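Local coordinates for protein glyceraldehyde-3-phosphate dehydrogenase (Sulfolobus solfataricus, PDB 1B7G) that oxidises and phosphorylates D-glyceraldehyde 3-phosphate to 1,3-bisphosphoglycerate in glycolysis, using NADP or NAD as cofactor with a marked preference for NADP, at residues D229-K234 with I285-D290; I48-P53 with S63-A68; I105-E110 with I134-C139; M218-I223 with M293-V298. The protein carries 1 engineered substitution. One frame throughout, in Å; residues are numbered along the deposited sequence.

Contact 1 of 4, residues D229-K234 with I285-D290; sequences DKVEKK and IYVKDD
Val231 N donates to Asp289 O at 2.9 Å, the one direct hydrogen bond between 229-234 and 285-290, with the donor standing above the carbonyl plane. The same oxygen receives the CA-H of Lys230, Lys230 CA lying 3.2 Å from Asp289 O, so two neighbouring backbone groups hold it.

Apolar contact centres on Val287, whose branched side chain packs against the start of helix 233-241. Its CG1 meets Val231 CG2 at 3.5 Å, the two side chains crossing at about a right angle, while CG2 lies against Lys233 CA and CB. Ile236 of the helix touches both valines.

Water-mediated contact comes from Lys233. Its CG is anti to the backbone N (chi1 -179°), which sets CB and CG obliquely across Val287 and carries the amine toward Ile285 O. A water 2.9 Å from Lys233 NZ donates in turn to Ile285 O.

The chemistry is that of a surface contact: Lys233 suits its place because its aliphatic part lies on valine while its ammonium group is held by water.

Contact 2 of 4, residues I48-P53 with S63-A68; sequences IRIYVP and SGIPVA. Engineered in segment 48-53: Val52 (natural residue Leu). Unlike the reference sequence in segment 48-53: Ile48 (reference Tyr).
Ala68 CB sits over one face of the Tyr51 ring, 3.6 Å from the ring centroid and only 15° off the normal, a CH-pi contact displaced toward the hydroxyl-bearing carbon, with Tyr51 CZ 3.5 Å from Ala68 CB. Tyr51 CG is anti to its carbonyl carbon (chi1 -62°), a setting that turns one face of the ring to Ala68, and a methyl is small enough to sit close over it. Arg49 CB touches the same methyl more distantly. With a serine in place of Tyr51 the Ala68 methyl would probably lose the aromatic face it rests on, leaving a gap between the strand and the 63-68 loop.

Segment 48-53 carries strand 50-51, an outermost strand of the parallel sheet in the Rossmann-type nucleotide-binding domain, and segment 63-68 follows helix 57-61. Where the loop passes the strand, Ala68 N donates to Ile50 O at 2.8 Å, and a water bridges Ile50 N and Pro66 O.

Val67 and the engineered Val52 cross at about a right angle, Val52 CG2 lying 3.8 Å from Val67 CG2, and both touch Phe60 of helix 57-61. Farther along, the CD1 end of Ile50 reaches the CG2 branch of Ile65 at 3.9 Å; Ile65 also packs on Tyr253 of the second subunit. Ser63 OG accepts from Ile65 N in an ST turn.

Contact 3 of 4, residues I105-E110 with I134-C139; sequences IFQGGE and IRVVSC. With SO4 (sulfate ion), chain C.
Phe106 N donates to Ile134 O at 2.7 Å, nearly straight, and Val136 N returns a bond to Phe106 O, the alternation of neighbouring parallel strands. Beside this ladder the CG2 methyls of Ile105 and Val136 meet at 3.6 Å. Gly108 CA passes 3.4 Å from Ser138 N, and a CB there would run into the 134-139 backbone.

Arg135 reaches the turn 107-110: its NH1 donates to Glu110 O at 3.0 Å in the guanidinium plane, and the bend at chi3 (64°) turns the group there. Ser118 holds its NH2. A leucine in place of Arg135 would probably leave Glu110 O without this donor and the turn less firmly fixed.

Farther out, one water joins Gly108 O to Ser138 N. Ser138 OG, hydrogen-bonded also to Thr141, donates to sulfate O4 at 2.8 Å; His193, Asn140 and Arg166 bind the same anion.

The strand ends thus form the C-terminal edge of a Rossmann-type sheet, leading at helix 139-152 into an anion site beside Cys139, the probable nucleophile.

Contact 4 of 4, residues M218-I223 with M293-V298; sequences MHMHFI and MLMYAV
Tyr296 O receives His221 N at 2.8 Å, nearly straight, and also the CA-H of Met220 with Met220 CA 3.2 Å away. Further pairs of backbone bonds join His219 with Val298 and Ile223 with Leu294, making a regular antiparallel ladder.

On the histidine face, the His221 ring lies obliquely against Tyr296, the planes at 34°, with His221 CB over the phenol ring. Chi1 of 56° sets Tyr296 CG between its own N and carbonyl carbon, directing the phenol across the strand to His221; there a weak, bent bond of 2.8 Å joins His221 ND1 to Tyr296 OH, while NE2 is hydrogen-bonded to Asn140 OD1. A histidine suits the place because its ring carries a nitrogen toward each partner. Ile223 lies alongside Leu294.

On the other face Met295 meets the edge of Phe222 in a Met-aromatic contact, and Met220 CE reaches Met295 SD at 3.7 Å.

These two strands run mid-sheet between strands 157-167 and 278-288. Helix 139-152 packs on the face bearing catalytic-site His219, and helix 258-267 touches Met218 and Ala297.

Contacts 3 and 4 are buried and contact 1 lies at the surface, while contact 2 is partly buried on the opposite side of the chain's centre from contact 1, about 54 Å away between centres. Contacts 2 and 3 belong to one parallel sheet, at its margin and within it; contacts 1 and 4 reach the same mixed sheet through its neighbouring strands 278-288 and 291-298, joined where Tyr286 O meets Met293 N in a probable hydrogen bond. Chemistry follows place: lysine and water at contact 1, methyls and one aromatic face at contact 2, a parallel strand pair with an arginine and an anion site at contact 3, an antiparallel ladder with aromatic and methionine faces at contact 4. Contacts 3 and 4 bring Cys139 and His219 to the catalytic site.

Contact 1 of 4, residues D229-K234 with I285-D290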
loop_
_atom_site.group_PDB
_atom_site.type_symbol
_atom_site.label_atom_id
_atom_site.label_comp_id
_atom_site.label_asym_id
_atom_site.label_seq_id
_atom_site.Cartn_x
_atom_site.Cartn_y
_atom_site.Cartn_z
ATOM N N ASP A 229 -24.133 -20.880 -27.080
ATOM C CA ASP A 229 -23.539 -22.049 -27.668
ATOM C C ASP A 229 -22.565 -22.756 -26.738
ATOM O O ASP A 229 -22.064 -22.130 -25.805
ATOM C CB ASP A 229 -22.734 -21.571 -28.928
ATOM C CG ASP A 229 -23.533 -20.500 -29.664
ATOM O OD1 ASP A 229 -24.678 -20.815 -30.066
ATOM O OD2 ASP A 229 -23.047 -19.341 -29.732
ATOM N N LYS A 230 -22.277 -24.023 -27.034
ATOM C CA LYS A 230 -21.297 -24.778 -26.260
ATOM C C LYS A 230 -19.927 -24.295 -26.706
ATOM O O LYS A 230 -19.752 -23.982 -27.895
ATOM C CB LYS A 230 -21.437 -26.282 -26.470
ATOM C CG LYS A 230 -22.855 -26.815 -26.350
ATOM C CD LYS A 230 -22.907 -28.313 -26.597
ATOM C CE LYS A 230 -24.314 -28.862 -26.457
ATOM N NZ LYS A 230 -25.077 -28.807 -27.735
ATOM N N VAL A 231 -18.994 -24.091 -25.795
ATOM C CA VAL A 231 -17.693 -23.563 -26.175
ATOM C C VAL A 231 -16.568 -24.409 -25.590
ATOM O O VAL A 231 -16.793 -25.189 -24.668
ATOM C CB VAL A 231 -17.443 -22.104 -25.727
ATOM C CG1 VAL A 231 -18.461 -21.127 -26.278
ATOM C CG2 VAL A 231 -17.362 -21.987 -24.216
ATOM N N GLU A 232 -15.353 -24.046 -25.998
ATOM C CA GLU A 232 -14.161 -24.699 -25.448
ATOM C C GLU A 232 -13.489 -23.801 -24.419
ATOM O O GLU A 232 -13.372 -22.584 -24.619
ATOM C CB GLU A 232 -13.193 -24.978 -26.603
ATOM C CG GLU A 232 -13.601 -26.143 -27.487
ATOM C CD GLU A 232 -13.191 -27.481 -26.898
ATOM O OE1 GLU A 232 -12.737 -27.508 -25.729
ATOM O OE2 GLU A 232 -13.320 -28.503 -27.604
ATOM N N LYS A 233 -12.986 -24.378 -23.336
ATOM C CA LYS A 233 -12.284 -23.610 -22.319
ATOM C C LYS A 233 -11.167 -22.762 -22.922
ATOM O O LYS A 233 -11.030 -21.577 -22.620
ATOM C CB LYS A 233 -11.651 -24.528 -21.262
ATOM C CG LYS A 233 -10.926 -23.728 -20.172
ATOM C CD LYS A 233 -9.950 -24.634 -19.432
ATOM C CE LYS A 233 -10.111 -24.518 -17.925
ATOM N NZ LYS A 233 -10.330 -25.867 -17.315
ATOM N N LYS A 234 -10.363 -23.371 -23.791
ATOM C CA LYS A 234 -9.276 -22.698 -24.470
ATOM C C LYS A 234 -9.728 -21.393 -25.126
ATOM O O LYS A 234 -8.951 -20.431 -25.137
ATOM C CB LYS A 234 -8.612 -23.608 -25.507
ATOM C CG LYS A 234 -9.580 -24.106 -26.582
ATOM C CD LYS A 234 -8.880 -25.047 -27.556
ATOM C CE LYS A 234 -9.860 -26.054 -28.145
ATOM N NZ LYS A 234 -9.159 -27.110 -28.931
ATOM N N ILE A 285 -11.513 -20.897 -13.733
ATOM C CA ILE A 285 -12.173 -20.940 -15.012
ATOM C C ILE A 285 -12.657 -22.337 -15.359
ATOM O O ILE A 285 -11.926 -23.210 -15.809
ATOM C CB ILE A 285 -11.320 -20.346 -16.144
ATOM C CG1 ILE A 285 -11.016 -18.857 -15.831
ATOM C CG2 ILE A 285 -12.113 -20.477 -17.455
ATOM C CD1 ILE A 285 -9.950 -18.302 -16.822
ATOM N N TYR A 286 -13.968 -22.496 -15.214
ATOM C CA TYR A 286 -14.646 -23.764 -15.481
ATOM C C TYR A 286 -15.599 -23.660 -16.664
ATOM O O TYR A 286 -16.599 -22.944 -16.619
ATOM C CB TYR A 286 -15.362 -24.167 -14.202
ATOM C CG TYR A 286 -16.253 -25.376 -14.272
ATOM C CD1 TYR A 286 -17.483 -25.358 -14.921
ATOM C CD2 TYR A 286 -15.866 -26.552 -13.653
ATOM C CE1 TYR A 286 -18.292 -26.486 -14.971
ATOM C CE2 TYR A 286 -16.665 -27.683 -13.688
ATOM C CZ TYR A 286 -17.873 -27.640 -14.339
ATOM O OH TYR A 286 -18.642 -28.783 -14.359
ATOM N N VAL A 287 -15.280 -24.363 -17.746
ATOM C CA VAL A 287 -16.074 -24.353 -18.957
ATOM C C VAL A 287 -16.560 -25.767 -19.260
ATOM O O VAL A 287 -15.762 -26.697 -19.358
ATOM C CB VAL A 287 -15.254 -23.831 -20.153
ATOM C CG1 VAL A 287 -16.144 -23.741 -21.383
ATOM C CG2 VAL A 287 -14.576 -22.504 -19.812
ATOM N N LYS A 288 -17.879 -25.905 -19.293
ATOM C CA LYS A 288 -18.497 -27.157 -19.687
ATOM C C LYS A 288 -19.713 -26.900 -20.580
ATOM O O LYS A 288 -20.773 -26.493 -20.113
ATOM C CB LYS A 288 -18.916 -28.058 -18.530
ATOM C CG LYS A 288 -19.202 -29.477 -19.045
ATOM C CD LYS A 288 -19.750 -30.387 -17.963
ATOM C CE LYS A 288 -19.643 -31.843 -18.440
ATOM N NZ LYS A 288 -20.770 -32.663 -17.911
ATOM N N ASP A 289 -19.529 -27.167 -21.866
ATOM C CA ASP A 289 -20.624 -26.920 -22.802
ATOM C C ASP A 289 -20.999 -25.438 -22.758
ATOM O O ASP A 289 -20.189 -24.635 -23.209
ATOM C CB ASP A 289 -21.822 -27.814 -22.542
ATOM C CG ASP A 289 -21.566 -29.297 -22.691
ATOM O OD1 ASP A 289 -20.690 -29.753 -23.461
ATOM O OD2 ASP A 289 -22.279 -30.047 -21.987
ATOM N N ASP A 290 -22.234 -25.118 -22.390
ATOM C CA ASP A 290 -22.700 -23.745 -22.368
ATOM C C ASP A 290 -22.596 -23.093 -20.975
ATOM O O ASP A 290 -23.002 -21.945 -20.811
ATOM C CB ASP A 290 -24.142 -23.629 -22.852
ATOM C CG ASP A 290 -25.161 -24.216 -21.898
ATOM O OD1 ASP A 290 -24.801 -24.836 -20.878
ATOM O OD2 ASP A 290 -26.375 -24.071 -22.192
HETATM O O HOH W 1 -13.631 -26.939 -17.130
HETATM O O HOH W 2 -10.943 -25.941 -14.464
#

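Contact 2 of 4, residues I48-P53 with S63-A68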
loop_
_atom_site.group_PDB
_atom_site.type_symbol
_atom_site.label_atom_id
_atom_site.label_comp_id
_atom_site.label_asym_id
_atom_site.label_seq_id
_atom_site.Cartn_x
_atom_site.Cartn_y
_atom_site.Cartn_z
ATOM N N ILE A 48 -1.878 21.116 -6.786
ATOM C CA ILE A 48 -3.259 21.002 -7.257
ATOM C C ILE A 48 -4.110 22.101 -6.645
ATOM O O ILE A 48 -4.125 22.342 -5.440
ATOM C CB ILE A 48 -3.800 19.584 -6.924
ATOM C CG1 ILE A 48 -2.975 18.534 -7.682
ATOM C CG2 ILE A 48 -5.266 19.495 -7.336
ATOM C CD1 ILE A 48 -3.197 17.106 -7.165
ATOM N N ARG A 49 -4.829 22.828 -7.472
ATOM C CA ARG A 49 -5.727 23.887 -7.032
ATOM C C ARG A 49 -6.970 23.285 -6.369
ATOM O O ARG A 49 -7.651 22.463 -7.000
ATOM C CB ARG A 49 -6.169 24.721 -8.238
ATOM C CG ARG A 49 -5.054 25.651 -8.740
ATOM C CD ARG A 49 -5.557 26.481 -9.925
ATOM N NE ARG A 49 -4.462 27.196 -10.545
ATOM C CZ ARG A 49 -4.394 27.813 -11.706
ATOM N NH1 ARG A 49 -5.415 27.859 -12.551
ATOM N NH2 ARG A 49 -3.249 28.408 -12.036
ATOM N N ILE A 50 -7.259 23.724 -5.165
ATOM C CA ILE A 50 -8.414 23.261 -4.425
ATOM C C ILE A 50 -9.512 24.301 -4.302
ATOM O O ILE A 50 -9.304 25.425 -3.852
ATOM C CB ILE A 50 -8.032 22.823 -2.998
ATOM C CG1 ILE A 50 -6.913 21.774 -3.059
ATOM C CG2 ILE A 50 -9.278 22.293 -2.282
ATOM C CD1 ILE A 50 -6.356 21.457 -1.684
ATOM N N TYR A 51 -10.699 23.919 -4.735
ATOM C CA TYR A 51 -11.881 24.758 -4.709
ATOM C C TYR A 51 -12.835 24.190 -3.656
ATOM O O TYR A 51 -12.847 22.964 -3.458
ATOM C CB TYR A 51 -12.525 24.808 -6.065
ATOM C CG TYR A 51 -11.677 25.402 -7.174
ATOM C CD1 TYR A 51 -10.600 24.734 -7.707
ATOM C CD2 TYR A 51 -12.021 26.645 -7.715
ATOM C CE1 TYR A 51 -9.846 25.290 -8.729
ATOM C CE2 TYR A 51 -11.285 27.199 -8.756
ATOM C CZ TYR A 51 -10.196 26.521 -9.254
ATOM O OH TYR A 51 -9.448 27.057 -10.291
ATOM N N VAL A 52 -13.528 25.044 -2.940
ATOM C CA VAL A 52 -14.345 24.649 -1.797
ATOM C C VAL A 52 -15.730 25.277 -1.872
ATOM O O VAL A 52 -15.836 26.437 -2.269
ATOM C CB VAL A 52 -13.676 25.165 -0.507
ATOM C CG1 VAL A 52 -14.590 24.905 0.710
ATOM C CG2 VAL A 52 -12.330 24.495 -0.241
ATOM N N PRO A 53 -16.767 24.573 -1.423
ATOM C CA PRO A 53 -18.109 25.121 -1.411
ATOM C C PRO A 53 -18.146 26.411 -0.603
ATOM O O PRO A 53 -17.661 26.453 0.522
ATOM C CB PRO A 53 -18.975 24.053 -0.749
ATOM C CG PRO A 53 -18.180 22.804 -0.833
ATOM C CD PRO A 53 -16.728 23.193 -0.906
ATOM N N SER A 63 -7.213 26.194 7.969
ATOM C CA SER A 63 -6.107 25.267 7.856
ATOM C C SER A 63 -4.846 25.873 7.262
ATOM O O SER A 63 -3.761 25.287 7.292
ATOM C CB SER A 63 -6.541 24.074 6.965
ATOM O OG SER A 63 -6.856 24.530 5.654
ATOM N N GLY A 64 -4.991 26.996 6.556
ATOM C CA GLY A 64 -3.841 27.605 5.903
ATOM C C GLY A 64 -3.697 27.080 4.484
ATOM O O GLY A 64 -2.766 27.482 3.776
ATOM N N ILE A 65 -4.595 26.182 4.062
ATOM C CA ILE A 65 -4.497 25.712 2.664
ATOM C C ILE A 65 -5.290 26.703 1.834
ATOM O O ILE A 65 -6.446 26.989 2.147
ATOM C CB ILE A 65 -5.068 24.290 2.525
ATOM C CG1 ILE A 65 -4.295 23.324 3.438
ATOM C CG2 ILE A 65 -4.999 23.803 1.082
ATOM C CD1 ILE A 65 -4.940 21.947 3.539
ATOM N N PRO A 66 -4.676 27.301 0.822
ATOM C CA PRO A 66 -5.371 28.267 0.000
ATOM C C PRO A 66 -6.489 27.610 -0.812
ATOM O O PRO A 66 -6.309 26.490 -1.260
ATOM C CB PRO A 66 -4.285 28.809 -0.920
ATOM C CG PRO A 66 -3.230 27.756 -0.945
ATOM C CD PRO A 66 -3.291 27.044 0.384
ATOM N N VAL A 67 -7.543 28.342 -1.080
ATOM C CA VAL A 67 -8.709 28.010 -1.833
ATOM C C VAL A 67 -8.808 28.826 -3.124
ATOM O O VAL A 67 -9.021 30.044 -3.087
ATOM C CB VAL A 67 -9.971 28.321 -0.998
ATOM C CG1 VAL A 67 -11.242 28.111 -1.814
ATOM C CG2 VAL A 67 -10.018 27.502 0.270
ATOM N N ALA A 68 -8.816 28.179 -4.269
ATOM C CA ALA A 68 -8.832 28.835 -5.562
ATOM C C ALA A 68 -10.149 29.454 -5.944
ATOM O O ALA A 68 -10.173 30.348 -6.801
ATOM C CB ALA A 68 -8.341 27.851 -6.618
HETATM O O HOH W 3 -5.884 26.027 -4.013
#

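Contact 3 of 4, residues I105-E110 with I134-C139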
loop_
_atom_site.group_PDB
_atom_site.type_symbol
_atom_site.label_atom_id
_atom_site.label_comp_id
_atom_site.label_asym_id
_atom_site.label_seq_id
_atom_site.Cartn_x
_atom_site.Cartn_y
_atom_site.Cartn_z
ATOM N N ILE A 105 -19.475 13.689 -15.670
ATOM C CA ILE A 105 -19.354 12.234 -15.524
ATOM C C ILE A 105 -19.708 11.872 -14.073
ATOM O O ILE A 105 -19.079 12.461 -13.161
ATOM C CB ILE A 105 -17.922 11.743 -15.764
ATOM C CG1 ILE A 105 -17.257 12.313 -17.034
ATOM C CG2 ILE A 105 -17.891 10.217 -15.819
ATOM C CD1 ILE A 105 -17.999 12.005 -18.308
ATOM N N PHE A 106 -20.664 10.960 -13.860
ATOM C CA PHE A 106 -20.994 10.650 -12.447
ATOM C C PHE A 106 -20.578 9.236 -12.069
ATOM O O PHE A 106 -20.268 8.422 -12.937
ATOM C CB PHE A 106 -22.445 10.881 -12.118
ATOM C CG PHE A 106 -23.061 12.223 -12.308
ATOM C CD1 PHE A 106 -23.569 12.589 -13.557
ATOM C CD2 PHE A 106 -23.191 13.122 -11.279
ATOM C CE1 PHE A 106 -24.178 13.805 -13.733
ATOM C CE2 PHE A 106 -23.760 14.359 -11.452
ATOM C CZ PHE A 106 -24.282 14.685 -12.693
ATOM N N GLN A 107 -20.526 8.944 -10.764
ATOM C CA GLN A 107 -20.089 7.623 -10.305
ATOM C C GLN A 107 -21.265 6.692 -10.094
ATOM O O GLN A 107 -22.403 7.154 -9.989
ATOM C CB GLN A 107 -19.179 7.726 -9.081
ATOM C CG GLN A 107 -17.963 8.652 -9.378
ATOM C CD GLN A 107 -17.332 8.385 -10.713
ATOM O OE1 GLN A 107 -16.947 7.256 -11.017
ATOM N NE2 GLN A 107 -17.208 9.423 -11.572
ATOM N N GLY A 108 -21.021 5.391 -10.038
ATOM C CA GLY A 108 -22.041 4.384 -9.943
ATOM C C GLY A 108 -23.031 4.360 -8.819
ATOM O O GLY A 108 -24.051 3.652 -8.869
ATOM N N GLY A 109 -22.799 5.102 -7.752
ATOM C CA GLY A 109 -23.602 5.196 -6.563
ATOM C C GLY A 109 -24.818 6.094 -6.779
ATOM O O GLY A 109 -25.740 6.121 -5.970
ATOM N N GLU A 110 -24.791 6.854 -7.866
ATOM C CA GLU A 110 -25.900 7.711 -8.244
ATOM C C GLU A 110 -26.994 6.903 -8.944
ATOM O O GLU A 110 -26.698 5.824 -9.456
ATOM C CB GLU A 110 -25.397 8.792 -9.227
ATOM C CG GLU A 110 -24.439 9.762 -8.526
ATOM C CD GLU A 110 -25.048 10.525 -7.374
ATOM O OE1 GLU A 110 -26.226 10.940 -7.442
ATOM O OE2 GLU A 110 -24.339 10.777 -6.375
ATOM N N ILE A 134 -22.949 11.345 -18.193
ATOM C CA ILE A 134 -22.664 9.902 -18.303
ATOM C C ILE A 134 -22.489 9.329 -16.897
ATOM O O ILE A 134 -21.814 9.944 -16.073
ATOM C CB ILE A 134 -21.379 9.680 -19.120
ATOM C CG1 ILE A 134 -21.587 10.059 -20.602
ATOM C CG2 ILE A 134 -20.877 8.240 -19.028
ATOM C CD1 ILE A 134 -20.392 9.747 -21.496
ATOM N N ARG A 135 -23.125 8.180 -16.605
ATOM C CA ARG A 135 -22.924 7.600 -15.269
ATOM C C ARG A 135 -21.976 6.424 -15.403
ATOM O O ARG A 135 -22.277 5.493 -16.150
ATOM C CB ARG A 135 -24.226 7.097 -14.615
ATOM C CG ARG A 135 -23.926 6.578 -13.181
ATOM C CD ARG A 135 -25.221 5.957 -12.596
ATOM N NE ARG A 135 -25.601 4.786 -13.384
ATOM C CZ ARG A 135 -26.376 3.802 -12.938
ATOM N NH1 ARG A 135 -26.805 3.822 -11.683
ATOM N NH2 ARG A 135 -26.637 2.770 -13.719
ATOM N N VAL A 136 -20.761 6.540 -14.882
ATOM C CA VAL A 136 -19.865 5.383 -14.907
ATOM C C VAL A 136 -20.419 4.412 -13.836
ATOM O O VAL A 136 -20.543 4.813 -12.693
ATOM C CB VAL A 136 -18.420 5.746 -14.574
ATOM C CG1 VAL A 136 -17.595 4.478 -14.310
ATOM C CG2 VAL A 136 -17.750 6.572 -15.714
ATOM N N VAL A 137 -20.709 3.170 -14.185
ATOM C CA VAL A 137 -21.293 2.229 -13.221
ATOM C C VAL A 137 -20.353 1.990 -12.032
ATOM O O VAL A 137 -19.174 2.349 -12.053
ATOM C CB VAL A 137 -21.644 0.876 -13.843
ATOM C CG1 VAL A 137 -23.055 0.928 -14.456
ATOM C CG2 VAL A 137 -20.635 0.447 -14.888
ATOM N N SER A 138 -20.900 1.363 -10.976
ATOM C CA SER A 138 -20.111 1.149 -9.757
ATOM C C SER A 138 -18.938 0.248 -10.012
ATOM O O SER A 138 -18.817 -0.446 -11.035
ATOM C CB SER A 138 -21.032 0.526 -8.655
ATOM O OG SER A 138 -21.211 -0.872 -9.016
ATOM N N CYS A 139 -18.052 0.115 -9.013
ATOM C CA CYS A 139 -16.888 -0.738 -9.115
ATOM C C CYS A 139 -17.237 -2.204 -9.426
ATOM O O CYS A 139 -16.609 -2.838 -10.256
ATOM C CB CYS A 139 -16.148 -0.709 -7.729
ATOM S SG CYS A 139 -15.739 1.007 -7.227
HETATM S S SO4 C . -20.656 -1.738 -5.556
HETATM O O1 SO4 C . -20.642 -0.787 -4.452
HETATM O O2 SO4 C . -20.758 -3.185 -4.971
HETATM O O3 SO4 C . -19.491 -1.774 -6.436
HETATM O O4 SO4 C . -21.876 -1.433 -6.326
HETATM O O HOH W 4 -18.298 4.722 -10.588
HETATM O O HOH W 5 -23.704 1.399 -10.707
#

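Contact 4 of 4, residues M218-I223 with M293-V298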
loop_
_atom_site.group_PDB
_atom_site.type_symbol
_atom_site.label_atom_id
_atom_site.label_comp_id
_atom_site.label_asym_id
_atom_site.label_seq_id
_atom_site.Cartn_x
_atom_site.Cartn_y
_atom_site.Cartn_z
ATOM N N MET A 218 -10.186 -5.758 -1.103
ATOM C CA MET A 218 -10.787 -5.997 -2.417
ATOM C C MET A 218 -12.111 -6.749 -2.232
ATOM O O MET A 218 -12.215 -7.519 -1.259
ATOM C CB MET A 218 -9.878 -6.979 -3.179
ATOM C CG MET A 218 -8.650 -6.364 -3.839
ATOM S SD MET A 218 -7.641 -7.543 -4.705
ATOM C CE MET A 218 -6.111 -6.573 -4.880
ATOM N N HIS A 219 -12.956 -6.612 -3.226
ATOM C CA HIS A 219 -14.154 -7.404 -3.353
ATOM C C HIS A 219 -13.799 -8.687 -4.095
ATOM O O HIS A 219 -12.780 -8.709 -4.795
ATOM C CB HIS A 219 -15.174 -6.684 -4.243
ATOM C CG HIS A 219 -15.589 -5.328 -3.806
ATOM N ND1 HIS A 219 -16.121 -5.049 -2.580
ATOM C CD2 HIS A 219 -15.565 -4.135 -4.465
ATOM C CE1 HIS A 219 -16.448 -3.788 -2.482
ATOM N NE2 HIS A 219 -16.120 -3.200 -3.654
ATOM N N MET A 220 -14.722 -9.658 -4.063
ATOM C CA MET A 220 -14.629 -10.834 -4.866
ATOM C C MET A 220 -15.986 -11.193 -5.465
ATOM O O MET A 220 -17.053 -11.028 -4.867
ATOM C CB MET A 220 -14.032 -12.106 -4.227
ATOM C CG MET A 220 -12.502 -12.123 -4.274
ATOM S SD MET A 220 -11.768 -13.646 -3.716
ATOM C CE MET A 220 -12.042 -14.675 -5.196
ATOM N N HIS A 221 -15.916 -11.713 -6.716
ATOM C CA HIS A 221 -17.126 -12.170 -7.386
ATOM C C HIS A 221 -17.061 -13.675 -7.692
ATOM O O HIS A 221 -16.067 -14.223 -8.031
ATOM C CB HIS A 221 -17.440 -11.478 -8.731
ATOM C CG HIS A 221 -17.653 -9.991 -8.613
ATOM N ND1 HIS A 221 -18.425 -9.293 -9.543
ATOM C CD2 HIS A 221 -17.217 -9.094 -7.727
ATOM C CE1 HIS A 221 -18.440 -7.996 -9.151
ATOM N NE2 HIS A 221 -17.698 -7.871 -8.092
ATOM N N PHE A 222 -18.259 -14.286 -7.639
ATOM C CA PHE A 222 -18.296 -15.742 -7.939
ATOM C C PHE A 222 -19.421 -15.918 -8.953
ATOM O O PHE A 222 -20.547 -15.487 -8.671
ATOM C CB PHE A 222 -18.547 -16.562 -6.682
ATOM C CG PHE A 222 -17.504 -16.332 -5.611
ATOM C CD1 PHE A 222 -16.282 -16.973 -5.682
ATOM C CD2 PHE A 222 -17.727 -15.429 -4.588
ATOM C CE1 PHE A 222 -15.311 -16.737 -4.714
ATOM C CE2 PHE A 222 -16.758 -15.184 -3.621
ATOM C CZ PHE A 222 -15.549 -15.847 -3.688
ATOM N N ILE A 223 -19.049 -16.284 -10.176
ATOM C CA ILE A 223 -20.061 -16.120 -11.221
ATOM C C ILE A 223 -20.315 -17.354 -12.071
ATOM O O ILE A 223 -19.544 -18.263 -12.151
ATOM C CB ILE A 223 -19.742 -14.980 -12.210
ATOM C CG1 ILE A 223 -18.502 -15.389 -13.008
ATOM C CG2 ILE A 223 -19.538 -13.634 -11.538
ATOM C CD1 ILE A 223 -18.444 -14.599 -14.320
ATOM N N MET A 293 -18.099 -21.096 -15.261
ATOM C CA MET A 293 -18.027 -20.639 -13.871
ATOM C C MET A 293 -16.608 -20.086 -13.644
ATOM O O MET A 293 -15.732 -20.519 -14.345
ATOM C CB MET A 293 -18.368 -21.739 -12.879
ATOM C CG MET A 293 -19.845 -21.846 -12.539
ATOM S SD MET A 293 -20.266 -23.264 -11.484
ATOM C CE MET A 293 -20.036 -24.590 -12.641
ATOM N N LEU A 294 -16.470 -19.043 -12.850
ATOM C CA LEU A 294 -15.151 -18.517 -12.483
ATOM C C LEU A 294 -15.272 -17.547 -11.303
ATOM O O LEU A 294 -16.356 -17.065 -10.915
ATOM C CB LEU A 294 -14.423 -17.885 -13.673
ATOM C CG LEU A 294 -15.160 -16.734 -14.374
ATOM C CD1 LEU A 294 -14.854 -15.410 -13.715
ATOM C CD2 LEU A 294 -14.789 -16.710 -15.865
ATOM N N MET A 295 -14.145 -17.163 -10.711
ATOM C CA MET A 295 -14.200 -16.162 -9.633
ATOM C C MET A 295 -13.106 -15.129 -9.877
ATOM O O MET A 295 -12.074 -15.432 -10.519
ATOM C CB MET A 295 -13.968 -16.868 -8.254
ATOM C CG MET A 295 -12.586 -17.516 -8.266
ATOM S SD MET A 295 -12.080 -18.094 -6.675
ATOM C CE MET A 295 -13.061 -19.511 -6.373
ATOM N N TYR A 296 -13.321 -13.928 -9.369
ATOM C CA TYR A 296 -12.323 -12.873 -9.582
ATOM C C TYR A 296 -12.329 -11.894 -8.432
ATOM O O TYR A 296 -13.327 -11.754 -7.682
ATOM C CB TYR A 296 -12.545 -12.224 -10.977
ATOM C CG TYR A 296 -13.911 -11.660 -11.266
ATOM C CD1 TYR A 296 -14.305 -10.420 -10.742
ATOM C CD2 TYR A 296 -14.807 -12.309 -12.080
ATOM C CE1 TYR A 296 -15.554 -9.909 -11.026
ATOM C CE2 TYR A 296 -16.050 -11.790 -12.389
ATOM C CZ TYR A 296 -16.433 -10.599 -11.835
ATOM O OH TYR A 296 -17.685 -10.102 -12.088
ATOM N N ALA A 297 -11.187 -11.188 -8.302
ATOM C CA ALA A 297 -11.093 -10.104 -7.337
ATOM C C ALA A 297 -11.290 -8.750 -7.998
ATOM O O ALA A 297 -10.981 -8.579 -9.199
ATOM C CB ALA A 297 -9.741 -10.118 -6.595
ATOM N N VAL A 298 -11.766 -7.758 -7.262
ATOM C CA VAL A 298 -11.952 -6.408 -7.784
ATOM C C VAL A 298 -11.317 -5.395 -6.811
ATOM O O VAL A 298 -11.671 -5.383 -5.638
ATOM C CB VAL A 298 -13.430 -6.049 -7.946
ATOM C CG1 VAL A 298 -13.637 -4.635 -8.453
ATOM C CG2 VAL A 298 -14.165 -7.046 -8.888
#